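Local coordinates for protein cellulase CEL9M (Clostridium cellulolyticum, PDB 1IA6) that probably hydrolyses internal beta-1,4-glucosidic linkages of cellulose, as a family 9 endoglucanase catalytic module that also carries bound metal ions, at residues Phe16-Lys21 with Glu28-Asp33; Thr292-Gly297 with Gln395-Leu400. All blocks are in the same frame, centred on the assembly; numbering follows the deposited sequence.

Contact 1 of 2, residues Phe16-Lys21 with Glu28-Asp33; sequences FFDANK and ENNVFD
The D18 carboxylate meets the backbone of the 28-33 segment through OD2, which accepts a nearly straight hydrogen bond from V31 N (2.9 Å, 168° at the hydrogen). V31 N comes to the anti side of OD2, somewhat out of the carboxylate plane. The other oxygen, D18 OD1, forms a salt bridge with K21 NZ at 2.9 Å and is met from above the carboxylate plane. In helix 91-107, K93 forms a salt bridge to D18 OD2, and Q97 binds both D18 OD1 and K21 NZ. N30 runs back past D18 in the opposite direction. Its CG is anti to the backbone N (chi1 -165°), which brings the amide close to the 16-21 segment. N30 ND2 donates to D18 O at 2.9 Å from above the carbonyl plane, and also to A26 O. N30 OD1 accepts from F32 N at 2.9 Å, on a lone pair in the carbonyl plane, closing an Asx turn. Beside these bonds the F32 ring turns its edge to A19 N, with CE2 at 3.5 Å. A19 CB packs 3.7 Å from F32 CE2. V31 CG2 lies over one face of the F32 ring. The 16-21 segment leads directly into C22, a zinc ligand with C38, H39 and H55, and the K21 side chain lies about 8 Å from the zinc ion. Two lysines beside one buried carboxylate would be expected to keep D18 ionised.

Contact 2 of 2, residues Thr292-Gly297 with Gln395-Leu400; sequences TTTPGG and QNDKFL
T294 and D397 join two loops at a type I beta turn, T294 to G297, whose closing bond runs from G297 N to T294 O. The contact ties the loop between helices 274-289 and 306-323 to the loop before helix 406-409, away from the annotated sites. The tight part is the D397 carboxylate set against this turn. T294 OG1 donates to D397 OD1 at 2.8 Å, and G296 N donates to D397 OD2 at 2.8 Å. Both donors arrive on the syn sides of their oxygens, out of the carboxylate plane. The bond from G296 is bent, 137° at the hydrogen. T294 OG1 sits between its backbone N and carbonyl carbon (chi1 69°), a position from which it can also accept from L298 N. Y339 of helix 327-341 adds a hydrogen bond to D397 OD1, so that oxygen holds two hydroxyl groups.

The other side is looser and more exposed. There the backbone of Q395 meets apolar atoms: Q395 O lies 3.6 Å from T294 CG2 and 3.6 Å from P295 CD. The Q395 side chain touches W300. Back at the tight end, P295 CD lies 3.3 Å from D397 OD2, the same oxygen that takes G296 N.

How the contacts relate
From the N terminus, the chain leaves helix 6-15 and enters the long loop that runs to strand 62-63. Contact 1 closes a short loop of six residues there, before the chain reaches the strand. It ties this early loop to itself, close to the zinc site and against helix 91-107. Contact 2 opens much later, after helix 274-289. It closes a span of 97 residues that includes helices 306-323 and 327-341, and joins the loop before the first of these to the loop before helix 406-409. The two contacts follow in series, neither nested nor crossed. The centres of contact 1 and contact 2 are about 32 Å apart. The nearest atoms of contact 1 and contact 2 are about 14 Å apart.

Contact 1 of 2, residues Phe16-Lys21 with Glu28-Asp33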
loop_
_atom_site.group_PDB
_atom_site.type_symbol
_atom_site.label_atom_id
_atom_site.label_comp_id
_atom_site.label_asym_id
_atom_site.label_seq_id
_atom_site.Cartn_x
_atom_site.Cartn_y
_atom_site.Cartn_z
ATOM N N PHE A 16 -2.540 -12.281 0.702
ATOM C CA PHE A 16 -1.648 -11.971 -0.414
ATOM C C PHE A 16 -0.242 -11.563 0.023
ATOM O O PHE A 16 0.746 -12.008 -0.552
ATOM C CB PHE A 16 -2.232 -10.834 -1.258
ATOM C CG PHE A 16 -1.228 -10.188 -2.170
ATOM C CD1 PHE A 16 -0.761 -10.854 -3.296
ATOM C CD2 PHE A 16 -0.714 -8.926 -1.876
ATOM C CE1 PHE A 16 0.204 -10.277 -4.116
ATOM C CE2 PHE A 16 0.250 -8.342 -2.689
ATOM C CZ PHE A 16 0.711 -9.017 -3.810
ATOM N N PHE A 17 -0.156 -10.710 1.037
ATOM C CA PHE A 17 1.139 -10.224 1.497
ATOM C C PHE A 17 2.141 -11.309 1.869
ATOM O O PHE A 17 3.348 -11.091 1.779
ATOM C CB PHE A 17 0.926 -9.229 2.636
ATOM C CG PHE A 17 0.273 -7.954 2.184
ATOM C CD1 PHE A 17 1.022 -6.955 1.568
ATOM C CD2 PHE A 17 -1.103 -7.784 2.294
ATOM C CE1 PHE A 17 0.412 -5.807 1.065
ATOM C CE2 PHE A 17 -1.724 -6.641 1.794
ATOM C CZ PHE A 17 -0.965 -5.651 1.178
ATOM N N ASP A 18 1.644 -12.479 2.266
ATOM C CA ASP A 18 2.514 -13.600 2.611
ATOM C C ASP A 18 3.382 -13.994 1.410
ATOM O O ASP A 18 4.504 -14.475 1.575
ATOM C CB ASP A 18 1.679 -14.823 3.037
ATOM C CG ASP A 18 1.375 -14.843 4.528
ATOM O OD1 ASP A 18 1.645 -13.837 5.213
ATOM O OD2 ASP A 18 0.855 -15.877 5.014
ATOM N N ALA A 19 2.867 -13.792 0.201
ATOM C CA ALA A 19 3.614 -14.166 -1.002
ATOM C C ALA A 19 4.837 -13.300 -1.260
ATOM O O ALA A 19 5.744 -13.702 -1.989
ATOM C CB ALA A 19 2.696 -14.131 -2.225
ATOM N N ASN A 20 4.866 -12.112 -0.668
ATOM C CA ASN A 20 5.984 -11.200 -0.885
ATOM C C ASN A 20 6.930 -11.020 0.296
ATOM O O ASN A 20 7.868 -10.221 0.222
ATOM C CB ASN A 20 5.453 -9.840 -1.345
ATOM C CG ASN A 20 5.098 -9.828 -2.827
ATOM O OD1 ASN A 20 4.672 -10.843 -3.377
ATOM N ND2 ASN A 20 5.268 -8.676 -3.476
ATOM N N LYS A 21 6.704 -11.763 1.373
ATOM C CA LYS A 21 7.576 -11.648 2.537
ATOM C C LYS A 21 9.007 -11.997 2.162
ATOM O O LYS A 21 9.258 -12.937 1.408
ATOM C CB LYS A 21 7.073 -12.533 3.683
ATOM C CG LYS A 21 5.860 -11.927 4.375
ATOM C CD LYS A 21 5.342 -12.767 5.522
ATOM C CE LYS A 21 4.156 -12.069 6.183
ATOM N NZ LYS A 21 3.510 -12.900 7.227
ATOM N N GLU A 28 7.875 -18.357 7.967
ATOM C CA GLU A 28 7.262 -18.577 9.272
ATOM C C GLU A 28 5.814 -18.089 9.294
ATOM O O GLU A 28 5.538 -16.926 9.012
ATOM C CB GLU A 28 8.085 -17.866 10.349
ATOM C CG GLU A 28 7.707 -18.231 11.771
ATOM C CD GLU A 28 8.734 -17.746 12.777
ATOM O OE1 GLU A 28 9.913 -18.151 12.661
ATOM O OE2 GLU A 28 8.365 -16.962 13.678
ATOM N N ASN A 29 4.896 -18.994 9.621
ATOM C CA ASN A 29 3.476 -18.670 9.684
ATOM C C ASN A 29 3.001 -18.109 8.341
ATOM O O ASN A 29 2.169 -17.203 8.286
ATOM C CB ASN A 29 3.225 -17.662 10.812
ATOM C CG ASN A 29 1.774 -17.624 11.258
ATOM O OD1 ASN A 29 1.481 -17.341 12.420
ATOM N ND2 ASN A 29 0.858 -17.896 10.337
ATOM N N ASN A 30 3.542 -18.663 7.259
ATOM C CA ASN A 30 3.190 -18.242 5.907
ATOM C C ASN A 30 2.167 -19.240 5.361
ATOM O O ASN A 30 2.377 -20.448 5.450
ATOM C CB ASN A 30 4.448 -18.246 5.034
ATOM C CG ASN A 30 4.263 -17.495 3.732
ATOM O OD1 ASN A 30 3.370 -17.801 2.947
ATOM N ND2 ASN A 30 5.119 -16.507 3.497
ATOM N N VAL A 31 1.065 -18.744 4.802
ATOM C CA VAL A 31 0.027 -19.627 4.272
ATOM C C VAL A 31 0.442 -20.363 3.007
ATOM O O VAL A 31 -0.139 -21.391 2.668
ATOM C CB VAL A 31 -1.275 -18.859 3.960
ATOM C CG1 VAL A 31 -1.789 -18.177 5.215
ATOM C CG2 VAL A 31 -1.031 -17.849 2.853
ATOM N N PHE A 32 1.441 -19.836 2.306
ATOM C CA PHE A 32 1.905 -20.460 1.074
ATOM C C PHE A 32 3.078 -21.394 1.348
ATOM O O PHE A 32 4.144 -20.957 1.781
ATOM C CB PHE A 32 2.318 -19.385 0.067
ATOM C CG PHE A 32 1.217 -18.420 -0.272
ATOM C CD1 PHE A 32 0.052 -18.864 -0.892
ATOM C CD2 PHE A 32 1.344 -17.067 0.028
ATOM C CE1 PHE A 32 -0.973 -17.973 -1.211
ATOM C CE2 PHE A 32 0.326 -16.166 -0.286
ATOM C CZ PHE A 32 -0.835 -16.619 -0.907
ATOM N N ASP A 33 2.881 -22.683 1.091
ATOM C CA ASP A 33 3.944 -23.648 1.329
ATOM C C ASP A 33 5.087 -23.503 0.326
ATOM O O ASP A 33 6.160 -24.069 0.523
ATOM C CB ASP A 33 3.393 -25.082 1.300
ATOM C CG ASP A 33 2.655 -25.401 0.018
ATOM O OD1 ASP A 33 3.195 -25.120 -1.072
ATOM O OD2 ASP A 33 1.532 -25.947 0.099
#

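Contact 2 of 2, residues Thr292-Gly297 with Gln395-Leu400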
loop_
_atom_site.group_PDB
_atom_site.type_symbol
_atom_site.label_atom_id
_atom_site.label_comp_id
_atom_site.label_asym_id
_atom_site.label_seq_id
_atom_site.Cartn_x
_atom_site.Cartn_y
_atom_site.Cartn_z
ATOM N N THR A 292 -13.196 9.230 -16.384
ATOM C CA THR A 292 -13.744 8.318 -17.378
ATOM C C THR A 292 -14.394 7.100 -16.741
ATOM O O THR A 292 -13.862 6.522 -15.796
ATOM C CB THR A 292 -12.645 7.818 -18.338
ATOM O OG1 THR A 292 -12.029 8.936 -18.986
ATOM C CG2 THR A 292 -13.238 6.889 -19.394
ATOM N N THR A 293 -15.553 6.723 -17.266
ATOM C CA THR A 293 -16.274 5.556 -16.783
ATOM C C THR A 293 -16.409 4.585 -17.953
ATOM O O THR A 293 -16.884 4.960 -19.022
ATOM C CB THR A 293 -17.683 5.925 -16.285
ATOM O OG1 THR A 293 -17.582 6.947 -15.283
ATOM C CG2 THR A 293 -18.374 4.695 -15.691
ATOM N N THR A 294 -15.980 3.346 -17.757
ATOM C CA THR A 294 -16.077 2.348 -18.816
ATOM C C THR A 294 -17.539 1.940 -18.971
ATOM O O THR A 294 -18.360 2.197 -18.090
ATOM C CB THR A 294 -15.270 1.090 -18.468
ATOM O OG1 THR A 294 -15.906 0.412 -17.379
ATOM C CG2 THR A 294 -13.845 1.460 -18.063
ATOM N N PRO A 295 -17.889 1.305 -20.102
ATOM C CA PRO A 295 -19.278 0.883 -20.299
ATOM C C PRO A 295 -19.703 -0.012 -19.138
ATOM O O PRO A 295 -20.862 -0.012 -18.727
ATOM C CB PRO A 295 -19.218 0.123 -21.620
ATOM C CG PRO A 295 -18.159 0.862 -22.369
ATOM C CD PRO A 295 -17.088 1.045 -21.312
ATOM N N GLY A 296 -18.741 -0.762 -18.605
ATOM C CA GLY A 296 -19.012 -1.662 -17.497
ATOM C C GLY A 296 -19.194 -0.998 -16.142
ATOM O O GLY A 296 -19.554 -1.663 -15.174
ATOM N N GLY A 297 -18.932 0.304 -16.057
ATOM C CA GLY A 297 -19.113 1.007 -14.796
ATOM C C GLY A 297 -17.863 1.293 -13.982
ATOM O O GLY A 297 -17.943 1.872 -12.896
ATOM N N GLN A 395 -9.995 0.501 -21.056
ATOM C CA GLN A 395 -11.195 1.313 -20.927
ATOM C C GLN A 395 -12.418 0.736 -21.633
ATOM O O GLN A 395 -13.495 1.329 -21.607
ATOM C CB GLN A 395 -10.917 2.747 -21.397
ATOM C CG GLN A 395 -10.484 2.901 -22.838
ATOM C CD GLN A 395 -10.060 4.329 -23.145
ATOM O OE1 GLN A 395 -8.915 4.720 -22.900
ATOM N NE2 GLN A 395 -10.989 5.123 -23.660
ATOM N N ASN A 396 -12.246 -0.436 -22.239
ATOM C CA ASN A 396 -13.331 -1.121 -22.934
ATOM C C ASN A 396 -13.746 -2.351 -22.122
ATOM O O ASN A 396 -14.499 -3.199 -22.598
ATOM C CB ASN A 396 -12.867 -1.554 -24.329
ATOM C CG ASN A 396 -12.487 -0.376 -25.210
ATOM O OD1 ASN A 396 -11.617 -0.490 -26.077
ATOM N ND2 ASN A 396 -13.145 0.756 -25.003
ATOM N N ASP A 397 -13.236 -2.438 -20.894
ATOM C CA ASP A 397 -13.535 -3.546 -19.985
ATOM C C ASP A 397 -12.928 -4.873 -20.425
ATOM O O ASP A 397 -13.281 -5.929 -19.892
ATOM C CB ASP A 397 -15.046 -3.719 -19.829
ATOM C CG ASP A 397 -15.702 -2.530 -19.171
ATOM O OD1 ASP A 397 -15.375 -2.244 -18.001
ATOM O OD2 ASP A 397 -16.543 -1.879 -19.826
ATOM N N LYS A 398 -12.013 -4.822 -21.387
ATOM C CA LYS A 398 -11.375 -6.035 -21.885
ATOM C C LYS A 398 -10.141 -6.391 -21.062
ATOM O O LYS A 398 -9.398 -5.512 -20.624
ATOM C CB LYS A 398 -10.980 -5.863 -23.356
ATOM C CG LYS A 398 -12.119 -5.412 -24.261
ATOM C CD LYS A 398 -13.269 -6.409 -24.257
ATOM C CE LYS A 398 -14.423 -5.934 -25.128
ATOM N NZ LYS A 398 -15.560 -6.901 -25.113
ATOM N N PHE A 399 -9.932 -7.687 -20.859
ATOM C CA PHE A 399 -8.786 -8.167 -20.100
ATOM C C PHE A 399 -8.003 -9.185 -20.924
ATOM O O PHE A 399 -8.583 -10.108 -21.495
ATOM C CB PHE A 399 -9.241 -8.827 -18.796
ATOM C CG PHE A 399 -8.106 -9.191 -17.880
ATOM C CD1 PHE A 399 -7.449 -8.211 -17.147
ATOM C CD2 PHE A 399 -7.675 -10.508 -17.773
ATOM C CE1 PHE A 399 -6.376 -8.538 -16.318
ATOM C CE2 PHE A 399 -6.602 -10.844 -16.948
ATOM C CZ PHE A 399 -5.954 -9.855 -16.221
ATOM N N LEU A 400 -6.688 -9.010 -20.985
ATOM C CA LEU A 400 -5.830 -9.924 -21.729
ATOM C C LEU A 400 -5.006 -10.734 -20.736
ATOM O O LEU A 400 -4.004 -10.255 -20.204
ATOM C CB LEU A 400 -4.906 -9.140 -22.666
ATOM C CG LEU A 400 -5.611 -8.264 -23.711
ATOM C CD1 LEU A 400 -4.575 -7.498 -24.527
ATOM C CD2 LEU A 400 -6.473 -9.136 -24.617
#